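Local atomic coordinates of conserved Archaeal protein (Sulfolobus acidocaldarius, PDB entry 4OPC), a protein that reduces the double bonds of geranylgeranyl chains in archaeal membrane-lipid precursors, using one bound FAD per subunit, to give saturated archaeols. Residues T272-A280 and L434-L445; D361-I371 and V397-L407. All blocks are in the same frame, centred on the assembly; numbering follows the deposited sequence.

Contact 1. Residues T272-A280 and L434-L445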
loop_
_atom_site.group_PDB
_atom_site.type_symbol
_atom_site.label_atom_id
_atom_site.label_comp_id
_atom_site.label_asym_id
_atom_site.label_seq_id
_atom_site.Cartn_x
_atom_site.Cartn_y
_atom_site.Cartn_z
ATOM N N THR A 272 1.511 -2.821 -6.471
ATOM C CA THR A 272 0.142 -3.327 -6.550
ATOM C C THR A 272 0.130 -4.844 -6.608
ATOM O O THR A 272 -0.402 -5.431 -7.537
ATOM C CB THR A 272 -0.583 -2.796 -7.804
ATOM O OG1 THR A 272 0.112 -3.238 -8.980
ATOM C CG2 THR A 272 -0.662 -1.266 -7.815
ATOM N N ARG A 273 0.698 -5.495 -5.610
ATOM C CA ARG A 273 0.828 -6.952 -5.621
ATOM C C ARG A 273 0.765 -7.526 -4.211
ATOM O O ARG A 273 0.696 -6.779 -3.221
ATOM C CB ARG A 273 2.152 -7.367 -6.274
ATOM C CG ARG A 273 3.372 -6.662 -5.705
ATOM C CD ARG A 273 4.634 -7.507 -5.955
ATOM N NE ARG A 273 4.761 -8.571 -4.958
ATOM C CZ ARG A 273 5.785 -9.414 -4.889
ATOM N NH1 ARG A 273 5.860 -10.303 -3.897
ATOM N NH2 ARG A 273 6.749 -9.369 -5.804
ATOM N N ARG A 274 0.781 -8.857 -4.129
ATOM C CA ARG A 274 0.953 -9.575 -2.870
ATOM C C ARG A 274 2.197 -9.050 -2.135
ATOM O O ARG A 274 3.102 -8.487 -2.755
ATOM C CB ARG A 274 1.096 -11.066 -3.169
ATOM C CG ARG A 274 2.336 -11.381 -3.980
ATOM C CD ARG A 274 2.125 -12.573 -4.925
ATOM N NE ARG A 274 3.340 -12.807 -5.701
ATOM C CZ ARG A 274 3.688 -12.123 -6.788
ATOM N NH1 ARG A 274 2.914 -11.150 -7.251
ATOM N NH2 ARG A 274 4.821 -12.415 -7.414
ATOM N N PRO A 275 2.259 -9.226 -0.808
ATOM C CA PRO A 275 3.436 -8.687 -0.109
ATOM C C PRO A 275 4.721 -9.444 -0.444
ATOM O O PRO A 275 4.698 -10.473 -1.126
ATOM C CB PRO A 275 3.084 -8.857 1.375
ATOM C CG PRO A 275 1.998 -9.889 1.414
ATOM C CD PRO A 275 1.277 -9.837 0.102
ATOM N N LEU A 276 5.853 -8.920 0.026
ATOM C CA LEU A 276 7.105 -9.667 -0.036
ATOM C C LEU A 276 6.860 -11.073 0.487
ATOM O O LEU A 276 6.217 -11.236 1.522
ATOM C CB LEU A 276 8.132 -9.021 0.893
ATOM C CG LEU A 276 9.160 -7.986 0.454
ATOM C CD1 LEU A 276 10.216 -7.866 1.557
ATOM C CD2 LEU A 276 9.802 -8.299 -0.882
ATOM N N TYR A 277 7.366 -12.084 -0.217
ATOM C CA TYR A 277 7.124 -13.468 0.181
ATOM C C TYR A 277 7.516 -13.731 1.629
ATOM O O TYR A 277 6.800 -14.434 2.345
ATOM C CB TYR A 277 7.826 -14.438 -0.759
ATOM C CG TYR A 277 7.103 -14.629 -2.068
ATOM C CD1 TYR A 277 5.755 -14.966 -2.091
ATOM C CD2 TYR A 277 7.755 -14.459 -3.280
ATOM C CE1 TYR A 277 5.088 -15.160 -3.290
ATOM C CE2 TYR A 277 7.087 -14.647 -4.486
ATOM C CZ TYR A 277 5.759 -14.985 -4.471
ATOM O OH TYR A 277 5.081 -15.178 -5.661
ATOM N N THR A 278 8.646 -13.165 2.055
ATOM C CA THR A 278 8.899 -13.004 3.480
ATOM C C THR A 278 9.225 -11.556 3.796
ATOM O O THR A 278 10.006 -10.908 3.084
ATOM C CB THR A 278 9.999 -13.935 4.035
ATOM O OG1 THR A 278 10.174 -13.644 5.428
ATOM C CG2 THR A 278 11.329 -13.725 3.320
ATOM N N MET A 279 8.626 -11.060 4.873
ATOM C CA MET A 279 8.873 -9.713 5.371
ATOM C C MET A 279 9.834 -9.762 6.550
ATOM O O MET A 279 10.083 -8.744 7.200
ATOM C CB MET A 279 7.549 -9.046 5.769
ATOM C CG MET A 279 6.614 -8.888 4.564
ATOM S SD MET A 279 4.906 -8.497 5.024
ATOM C CE MET A 279 5.013 -6.739 5.275
ATOM N N ALA A 280 10.408 -10.939 6.808
ATOM C CA ALA A 280 11.354 -11.123 7.914
ATOM C C ALA A 280 12.565 -11.923 7.467
ATOM O O ALA A 280 12.431 -12.898 6.722
ATOM C CB ALA A 280 10.676 -11.839 9.083
ATOM N N LEU A 434 9.743 -21.946 3.113
ATOM C CA LEU A 434 9.430 -20.779 2.294
ATOM C C LEU A 434 9.572 -21.056 0.804
ATOM O O LEU A 434 8.717 -20.676 0.017
ATOM C CB LEU A 434 10.319 -19.595 2.676
ATOM C CG LEU A 434 10.075 -18.308 1.888
ATOM C CD1 LEU A 434 8.702 -17.736 2.206
ATOM C CD2 LEU A 434 11.172 -17.295 2.192
ATOM N N GLY A 435 10.657 -21.719 0.424
ATOM C CA GLY A 435 10.946 -21.957 -0.979
ATOM C C GLY A 435 9.886 -22.767 -1.702
ATOM O O GLY A 435 9.403 -22.375 -2.770
ATOM N N SER A 436 9.516 -23.904 -1.128
ATOM C CA SER A 436 8.524 -24.756 -1.775
ATOM C C SER A 436 7.165 -24.061 -1.850
ATOM O O SER A 436 6.456 -24.184 -2.845
ATOM C CB SER A 436 8.416 -26.118 -1.079
ATOM O OG SER A 436 8.062 -25.975 0.285
ATOM N N TRP A 437 6.818 -23.312 -0.810
ATOM C CA TRP A 437 5.565 -22.566 -0.793
ATOM C C TRP A 437 5.574 -21.458 -1.847
ATOM O O TRP A 437 4.606 -21.308 -2.609
ATOM C CB TRP A 437 5.323 -22.000 0.604
ATOM C CG TRP A 437 4.141 -21.086 0.708
ATOM C CD1 TRP A 437 2.838 -21.447 0.931
ATOM C CD2 TRP A 437 4.152 -19.664 0.603
ATOM N NE1 TRP A 437 2.045 -20.324 0.979
ATOM C CE2 TRP A 437 2.825 -19.218 0.776
ATOM C CE3 TRP A 437 5.160 -18.718 0.402
ATOM C CZ2 TRP A 437 2.476 -17.867 0.734
ATOM C CZ3 TRP A 437 4.814 -17.380 0.359
ATOM C CH2 TRP A 437 3.484 -16.968 0.522
ATOM N N ARG A 438 6.666 -20.697 -1.902
ATOM C CA ARG A 438 6.819 -19.640 -2.895
ATOM C C ARG A 438 6.659 -20.182 -4.321
ATOM O O ARG A 438 6.024 -19.538 -5.164
ATOM C CB ARG A 438 8.179 -18.951 -2.725
ATOM C CG ARG A 438 8.475 -17.844 -3.732
ATOM C CD ARG A 438 9.834 -17.199 -3.441
ATOM N NE ARG A 438 10.907 -18.185 -3.514
ATOM C CZ ARG A 438 11.865 -18.343 -2.605
ATOM N NH1 ARG A 438 11.923 -17.566 -1.528
ATOM N NH2 ARG A 438 12.784 -19.282 -2.779
ATOM N N ARG A 439 7.225 -21.355 -4.591
ATOM C CA ARG A 439 7.117 -21.936 -5.921
ATOM C C ARG A 439 5.667 -22.305 -6.242
ATOM O O ARG A 439 5.217 -22.144 -7.373
ATOM C CB ARG A 439 8.068 -23.128 -6.081
ATOM C CG ARG A 439 9.541 -22.719 -6.050
ATOM C CD ARG A 439 10.482 -23.873 -6.374
ATOM N NE ARG A 439 10.582 -24.843 -5.287
ATOM C CZ ARG A 439 11.452 -24.758 -4.284
ATOM N NH1 ARG A 439 12.295 -23.738 -4.218
ATOM N NH2 ARG A 439 11.473 -25.691 -3.341
ATOM N N GLU A 440 4.928 -22.769 -5.239
ATOM C CA GLU A 440 3.504 -23.033 -5.429
ATOM C C GLU A 440 2.744 -21.761 -5.797
ATOM O O GLU A 440 1.894 -21.773 -6.693
ATOM C CB GLU A 440 2.879 -23.629 -4.168
ATOM C CG GLU A 440 3.268 -25.051 -3.857
ATOM C CD GLU A 440 2.459 -25.604 -2.700
ATOM O OE1 GLU A 440 2.925 -25.506 -1.545
ATOM O OE2 GLU A 440 1.348 -26.118 -2.947
ATOM N N VAL A 441 3.041 -20.666 -5.107
ATOM C CA VAL A 441 2.358 -19.407 -5.374
ATOM C C VAL A 441 2.706 -18.900 -6.768
ATOM O O VAL A 441 1.821 -18.508 -7.538
ATOM C CB VAL A 441 2.714 -18.330 -4.322
ATOM C CG1 VAL A 441 2.070 -17.000 -4.699
ATOM C CG2 VAL A 441 2.260 -18.777 -2.938
ATOM N N ASP A 442 3.995 -18.933 -7.097
ATOM C CA ASP A 442 4.462 -18.529 -8.421
ATOM C C ASP A 442 3.770 -19.333 -9.513
ATOM O O ASP A 442 3.375 -18.776 -10.537
ATOM C CB ASP A 442 5.982 -18.674 -8.541
ATOM C CG ASP A 442 6.737 -17.574 -7.803
ATOM O OD1 ASP A 442 6.160 -16.489 -7.586
ATOM O OD2 ASP A 442 7.918 -17.791 -7.463
ATOM N N ASN A 443 3.614 -20.637 -9.296
ATOM C CA ASN A 443 2.927 -21.468 -10.283
ATOM C C ASN A 443 1.467 -21.062 -10.492
ATOM O O ASN A 443 0.985 -21.017 -11.628
ATOM C CB ASN A 443 3.041 -22.959 -9.940
ATOM C CG ASN A 443 4.447 -23.492 -10.120
ATOM O OD1 ASN A 443 5.284 -22.861 -10.768
ATOM N ND2 ASN A 443 4.714 -24.665 -9.552
ATOM N N VAL A 444 0.768 -20.754 -9.406
ATOM C CA VAL A 444 -0.613 -20.296 -9.508
ATOM C C VAL A 444 -0.680 -19.022 -10.346
ATOM O O VAL A 444 -1.529 -18.880 -11.226
ATOM C CB VAL A 444 -1.233 -20.046 -8.114
ATOM C CG1 VAL A 444 -2.564 -19.309 -8.231
ATOM C CG2 VAL A 444 -1.397 -21.354 -7.360
ATOM N N LEU A 445 0.235 -18.096 -10.086
ATOM C CA LEU A 445 0.267 -16.839 -10.824
ATOM C C LEU A 445 0.629 -17.034 -12.299
ATOM O O LEU A 445 -0.003 -16.439 -13.169
ATOM C CB LEU A 445 1.246 -15.870 -10.162
ATOM C CG LEU A 445 0.830 -15.419 -8.768
ATOM C CD1 LEU A 445 1.964 -14.674 -8.094
ATOM C CD2 LEU A 445 -0.395 -14.529 -8.836
HETATM O O HOH W 1 7.252 -14.202 -8.070
#
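In the loop from strand 261-271 to strand 280-281, the Tyr277 ring is laid against the C-terminal helix 434-452, joining loop to helix by both its face and its hydroxyl. Arg438 crosses it at about a right angle, its CG over one ring face in a CH-pi contact, 3.7 Å from the ring centroid. CD1 of Tyr277 reaches Trp437 CZ3 at 3.6 Å, with the ring planes nearly perpendicular, while Val441 CG1 lies at the ring edge. At the far end Tyr277 OH donates to Asp442 OD1 across 2.6 Å, meeting it from above the carboxylate plane. The same hydroxyl accepts from Arg274, whose NE at 2.9 Å and NH2 at 3.3 Å grip Tyr277 OH side-on, its oxygen close to the guanidinium plane. The Arg274 guanidinium lies between that of Arg273 on one face and Leu445 CD1 on the other. Its NH1 has a salt bridge to Asp349 of helix 332-357. Arg274 NH2 and Asp442 OD1 stand 4.3 Å apart, beyond a salt bridge; the phenol, and a water that donates to Asp442 OD1 and accepts only weakly from Arg274 NH2, link them. This arginine probably makes the hydroxyl a stronger donor to the carboxylate.

Contact 2. Residues D361-I371 and V397-L407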
loop_
_atom_site.group_PDB
_atom_site.type_symbol
_atom_site.label_atom_id
_atom_site.label_comp_id
_atom_site.label_asym_id
_atom_site.label_seq_id
_atom_site.Cartn_x
_atom_site.Cartn_y
_atom_site.Cartn_z
ATOM N N ASP A 361 -15.632 -1.297 -22.745
ATOM C CA ASP A 361 -16.942 -1.866 -23.065
ATOM C C ASP A 361 -17.321 -2.926 -22.038
ATOM O O ASP A 361 -18.484 -3.004 -21.634
ATOM C CB ASP A 361 -16.973 -2.471 -24.476
ATOM C CG ASP A 361 -16.997 -1.416 -25.572
ATOM O OD1 ASP A 361 -17.351 -0.248 -25.295
ATOM O OD2 ASP A 361 -16.663 -1.765 -26.723
ATOM N N ASP A 362 -16.347 -3.732 -21.621
ATOM C CA ASP A 362 -16.587 -4.760 -20.598
ATOM C C ASP A 362 -17.044 -4.151 -19.277
ATOM O O ASP A 362 -17.989 -4.644 -18.648
ATOM C CB ASP A 362 -15.326 -5.562 -20.294
ATOM C CG ASP A 362 -14.884 -6.450 -21.424
ATOM O OD1 ASP A 362 -15.727 -6.897 -22.225
ATOM O OD2 ASP A 362 -13.671 -6.746 -21.466
ATOM N N ILE A 363 -16.355 -3.102 -18.849
ATOM C CA ILE A 363 -16.654 -2.469 -17.572
ATOM C C ILE A 363 -17.998 -1.741 -17.624
ATOM O O ILE A 363 -18.819 -1.870 -16.709
ATOM C CB ILE A 363 -15.526 -1.532 -17.165
ATOM C CG1 ILE A 363 -14.219 -2.331 -17.100
ATOM C CG2 ILE A 363 -15.839 -0.875 -15.812
ATOM C CD1 ILE A 363 -12.949 -1.484 -17.141
ATOM N N ASN A 364 -18.245 -1.002 -18.705
ATOM C CA ASN A 364 -19.543 -0.361 -18.887
ATOM C C ASN A 364 -20.691 -1.363 -18.825
ATOM O O ASN A 364 -21.708 -1.118 -18.174
ATOM C CB ASN A 364 -19.606 0.380 -20.225
ATOM C CG ASN A 364 -18.784 1.655 -20.219
ATOM O OD1 ASN A 364 -18.620 2.296 -19.177
ATOM N ND2 ASN A 364 -18.273 2.036 -21.377
ATOM N N TYR A 365 -20.532 -2.478 -19.532
ATOM C CA TYR A 365 -21.565 -3.502 -19.591
ATOM C C TYR A 365 -21.778 -4.155 -18.233
ATOM O O TYR A 365 -22.916 -4.284 -17.773
ATOM C CB TYR A 365 -21.162 -4.554 -20.615
ATOM C CG TYR A 365 -22.196 -5.614 -20.856
ATOM C CD1 TYR A 365 -23.259 -5.382 -21.715
ATOM C CD2 TYR A 365 -22.105 -6.855 -20.237
ATOM C CE1 TYR A 365 -24.212 -6.362 -21.958
ATOM C CE2 TYR A 365 -23.050 -7.838 -20.471
ATOM C CZ TYR A 365 -24.096 -7.582 -21.323
ATOM O OH TYR A 365 -25.037 -8.560 -21.560
ATOM N N GLY A 366 -20.687 -4.573 -17.601
ATOM C CA GLY A 366 -20.756 -5.253 -16.321
ATOM C C GLY A 366 -21.357 -4.375 -15.236
ATOM O O GLY A 366 -22.160 -4.839 -14.431
ATOM N N MET A 367 -20.991 -3.099 -15.218
ATOM C CA MET A 367 -21.556 -2.186 -14.228
ATOM C C MET A 367 -23.027 -1.888 -14.505
ATOM O O MET A 367 -23.855 -1.924 -13.592
ATOM C CB MET A 367 -20.739 -0.902 -14.144
ATOM C CG MET A 367 -19.363 -1.142 -13.544
ATOM S SD MET A 367 -18.409 0.353 -13.223
ATOM C CE MET A 367 -19.406 1.104 -11.936
ATOM N N LYS A 368 -23.362 -1.612 -15.761
ATOM C CA LYS A 368 -24.748 -1.303 -16.096
ATOM C C LYS A 368 -25.681 -2.481 -15.825
ATOM O O LYS A 368 -26.805 -2.295 -15.342
ATOM C CB LYS A 368 -24.880 -0.849 -17.551
ATOM C CG LYS A 368 -26.325 -0.602 -17.978
ATOM C CD LYS A 368 -26.408 0.178 -19.280
ATOM C CE LYS A 368 -25.978 1.627 -19.089
ATOM N NZ LYS A 368 -26.111 2.397 -20.357
ATOM N N LYS A 369 -25.213 -3.689 -16.133
ATOM C CA LYS A 369 -26.034 -4.887 -15.972
ATOM C C LYS A 369 -25.987 -5.436 -14.551
ATOM O O LYS A 369 -26.624 -6.460 -14.273
ATOM C CB LYS A 369 -25.598 -5.986 -16.946
ATOM C CG LYS A 369 -25.746 -5.640 -18.416
ATOM C CD LYS A 369 -27.175 -5.808 -18.903
ATOM C CE LYS A 369 -27.275 -5.532 -20.397
ATOM N NZ LYS A 369 -28.653 -5.716 -20.928
ATOM N N LYS A 370 -25.246 -4.773 -13.668
ATOM C CA LYS A 370 -25.113 -5.211 -12.280
ATOM C C LYS A 370 -24.582 -6.640 -12.187
ATOM O O LYS A 370 -25.168 -7.491 -11.510
ATOM C CB LYS A 370 -26.450 -5.093 -11.540
ATOM C CG LYS A 370 -26.847 -3.668 -11.206
ATOM C CD LYS A 370 -25.774 -2.998 -10.361
ATOM C CE LYS A 370 -25.533 -3.748 -9.059
ATOM N NZ LYS A 370 -24.292 -3.285 -8.377
ATOM N N ILE A 371 -23.474 -6.887 -12.879
ATOM C CA ILE A 371 -22.821 -8.193 -12.910
ATOM C C ILE A 371 -22.596 -8.731 -11.491
ATOM O O ILE A 371 -22.792 -9.923 -11.224
ATOM C CB ILE A 371 -21.497 -8.117 -13.736
ATOM C CG1 ILE A 371 -20.893 -9.503 -13.954
ATOM C CG2 ILE A 371 -20.489 -7.142 -13.114
ATOM C CD1 ILE A 371 -19.708 -9.504 -14.898
ATOM N N VAL A 397 -25.921 -13.254 -15.524
ATOM C CA VAL A 397 -26.220 -11.873 -15.886
ATOM C C VAL A 397 -25.683 -11.501 -17.271
ATOM O O VAL A 397 -26.348 -10.801 -18.041
ATOM C CB VAL A 397 -25.697 -10.893 -14.810
ATOM C CG1 VAL A 397 -25.652 -9.465 -15.337
ATOM C CG2 VAL A 397 -26.561 -10.983 -13.560
ATOM N N ILE A 398 -24.492 -11.990 -17.605
ATOM C CA ILE A 398 -23.861 -11.597 -18.857
ATOM C C ILE A 398 -24.086 -12.606 -19.973
ATOM O O ILE A 398 -23.483 -12.490 -21.041
ATOM C CB ILE A 398 -22.346 -11.355 -18.687
ATOM C CG1 ILE A 398 -21.623 -12.651 -18.315
ATOM C CG2 ILE A 398 -22.087 -10.264 -17.638
ATOM C CD1 ILE A 398 -20.117 -12.563 -18.430
ATOM N N SER A 399 -24.971 -13.572 -19.738
ATOM C CA SER A 399 -25.118 -14.708 -20.642
ATOM C C SER A 399 -25.688 -14.297 -21.996
ATOM O O SER A 399 -25.641 -15.067 -22.953
ATOM C CB SER A 399 -25.961 -15.823 -20.002
ATOM O OG SER A 399 -27.302 -15.410 -19.774
ATOM N N GLY A 400 -26.221 -13.080 -22.066
ATOM C CA GLY A 400 -26.773 -12.560 -23.301
ATOM C C GLY A 400 -25.780 -11.753 -24.118
ATOM O O GLY A 400 -26.097 -11.320 -25.223
ATOM N N LEU A 401 -24.576 -11.556 -23.590
ATOM C CA LEU A 401 -23.567 -10.739 -24.261
ATOM C C LEU A 401 -23.116 -11.407 -25.559
ATOM O O LEU A 401 -22.688 -12.561 -25.557
ATOM C CB LEU A 401 -22.377 -10.497 -23.327
ATOM C CG LEU A 401 -21.226 -9.625 -23.826
ATOM C CD1 LEU A 401 -21.705 -8.218 -24.141
ATOM C CD2 LEU A 401 -20.107 -9.587 -22.792
ATOM N N GLY A 402 -23.219 -10.679 -26.667
ATOM C CA GLY A 402 -22.995 -11.262 -27.977
ATOM C C GLY A 402 -21.694 -10.891 -28.659
ATOM O O GLY A 402 -21.658 -10.664 -29.869
ATOM N N ARG A 403 -20.618 -10.839 -27.889
ATOM C CA ARG A 403 -19.292 -10.612 -28.443
ATOM C C ARG A 403 -18.294 -11.321 -27.548
ATOM O O ARG A 403 -18.631 -11.682 -26.415
ATOM C CB ARG A 403 -18.971 -9.119 -28.492
ATOM C CG ARG A 403 -18.958 -8.465 -27.129
ATOM C CD ARG A 403 -18.416 -7.041 -27.184
ATOM N NE ARG A 403 -18.587 -6.364 -25.902
ATOM C CZ ARG A 403 -17.752 -6.480 -24.879
ATOM N NH1 ARG A 403 -16.667 -7.233 -24.982
ATOM N NH2 ARG A 403 -18.000 -5.836 -23.748
ATOM N N PRO A 404 -17.073 -11.552 -28.051
ATOM C CA PRO A 404 -16.025 -12.099 -27.187
ATOM C C PRO A 404 -15.748 -11.170 -26.021
ATOM O O PRO A 404 -15.746 -9.954 -26.189
ATOM C CB PRO A 404 -14.805 -12.151 -28.110
ATOM C CG PRO A 404 -15.391 -12.302 -29.477
ATOM C CD PRO A 404 -16.652 -11.492 -29.463
ATOM N N SER A 405 -15.523 -11.733 -24.843
ATOM C CA SER A 405 -15.221 -10.910 -23.681
ATOM C C SER A 405 -14.491 -11.682 -22.594
ATOM O O SER A 405 -14.823 -12.830 -22.291
ATOM C CB SER A 405 -16.500 -10.315 -23.098
ATOM O OG SER A 405 -16.207 -9.605 -21.905
ATOM N N LEU A 406 -13.500 -11.037 -21.992
ATOM C CA LEU A 406 -12.824 -11.608 -20.836
ATOM C C LEU A 406 -13.756 -11.740 -19.631
ATOM O O LEU A 406 -13.449 -12.457 -18.693
ATOM C CB LEU A 406 -11.576 -10.797 -20.465
ATOM C CG LEU A 406 -10.341 -11.051 -21.334
ATOM C CD1 LEU A 406 -9.143 -10.283 -20.791
ATOM C CD2 LEU A 406 -10.026 -12.536 -21.420
ATOM N N LEU A 407 -14.906 -11.069 -19.660
ATOM C CA LEU A 407 -15.837 -11.174 -18.538
ATOM C C LEU A 407 -16.240 -12.618 -18.266
ATOM O O LEU A 407 -16.505 -12.976 -17.126
ATOM C CB LEU A 407 -17.094 -10.351 -18.799
ATOM C CG LEU A 407 -16.905 -8.838 -18.707
ATOM C CD1 LEU A 407 -18.180 -8.188 -19.227
ATOM C CD2 LEU A 407 -16.592 -8.405 -17.281
HETATM O O HOH W 2 -12.619 -8.525 -23.073
HETATM O O HOH W 3 -26.685 -10.576 -20.629
#
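One carboxylate oxygen, OD1 of Asp362, takes three hydrogen bonds from the loop 397-407. Arg403 meets it end-on, with NH1 on the syn and NH2 on the anti side, each 2.9 Å from Asp362 OD1, both tilted from the carboxylate plane and both bent (146°), the oxygen lying in the guanidinium plane. Ser405 OG adds a third bond of 2.8 Å to Asp362 OD1 from above the carboxylate plane, and accepts from Leu407 N in an ST turn. Asp362 OD2 is served by a water that also accepts from Leu406 N. Replacing Asp362 with an alanine would probably leave the Arg403 charge without its mate and Ser405 OG without its acceptor, freeing the guanidinium to turn. One turn along the helix, Tyr365 carries the apolar part: CG anti to the backbone N (chi1 -175°) swings its ring out over the loop, with Lys369 CG on one face and Leu401 CD1 on the other, the latter 3.7 Å from the centroid. Ile398 CG2 lies at the ring edge and 3.7 Å from Ile371 CD1. A second water joins Tyr365 OH to Val397 O and Gly400 N. Helix 360-368, closed by a Schellman motif at Lys370, rests on the connection between helices 388-397 and 410-425, while Asn364 OD1 accepts from Asp83 N and Lys368 NZ bonds Gln85 OE1, in the loop between strands 70-80 and 87-97.

In the fold
The two contacts show how one C-terminal helical region can be tied down at separate places. Their centres lie 32 Å apart and their nearest atoms about 13 Å, so they do not touch. Along the chain 272-280 comes first, then both segments of contact 2, and finally 434-445: the pairing closer in sequence falls within the span that contact 1 closes. Helix 410-425 connects them, since it follows the loop 397-407 and its Tyr424 and Leu423 pack against contact 1. Contact 1 thus joins the last helix to a loop running between two sheets, whereas contact 2 fastens helix 360-368 to the loop linking helices 388-397 and 410-425, with the side chain of Ile371 about 4 Å from the bound lipid.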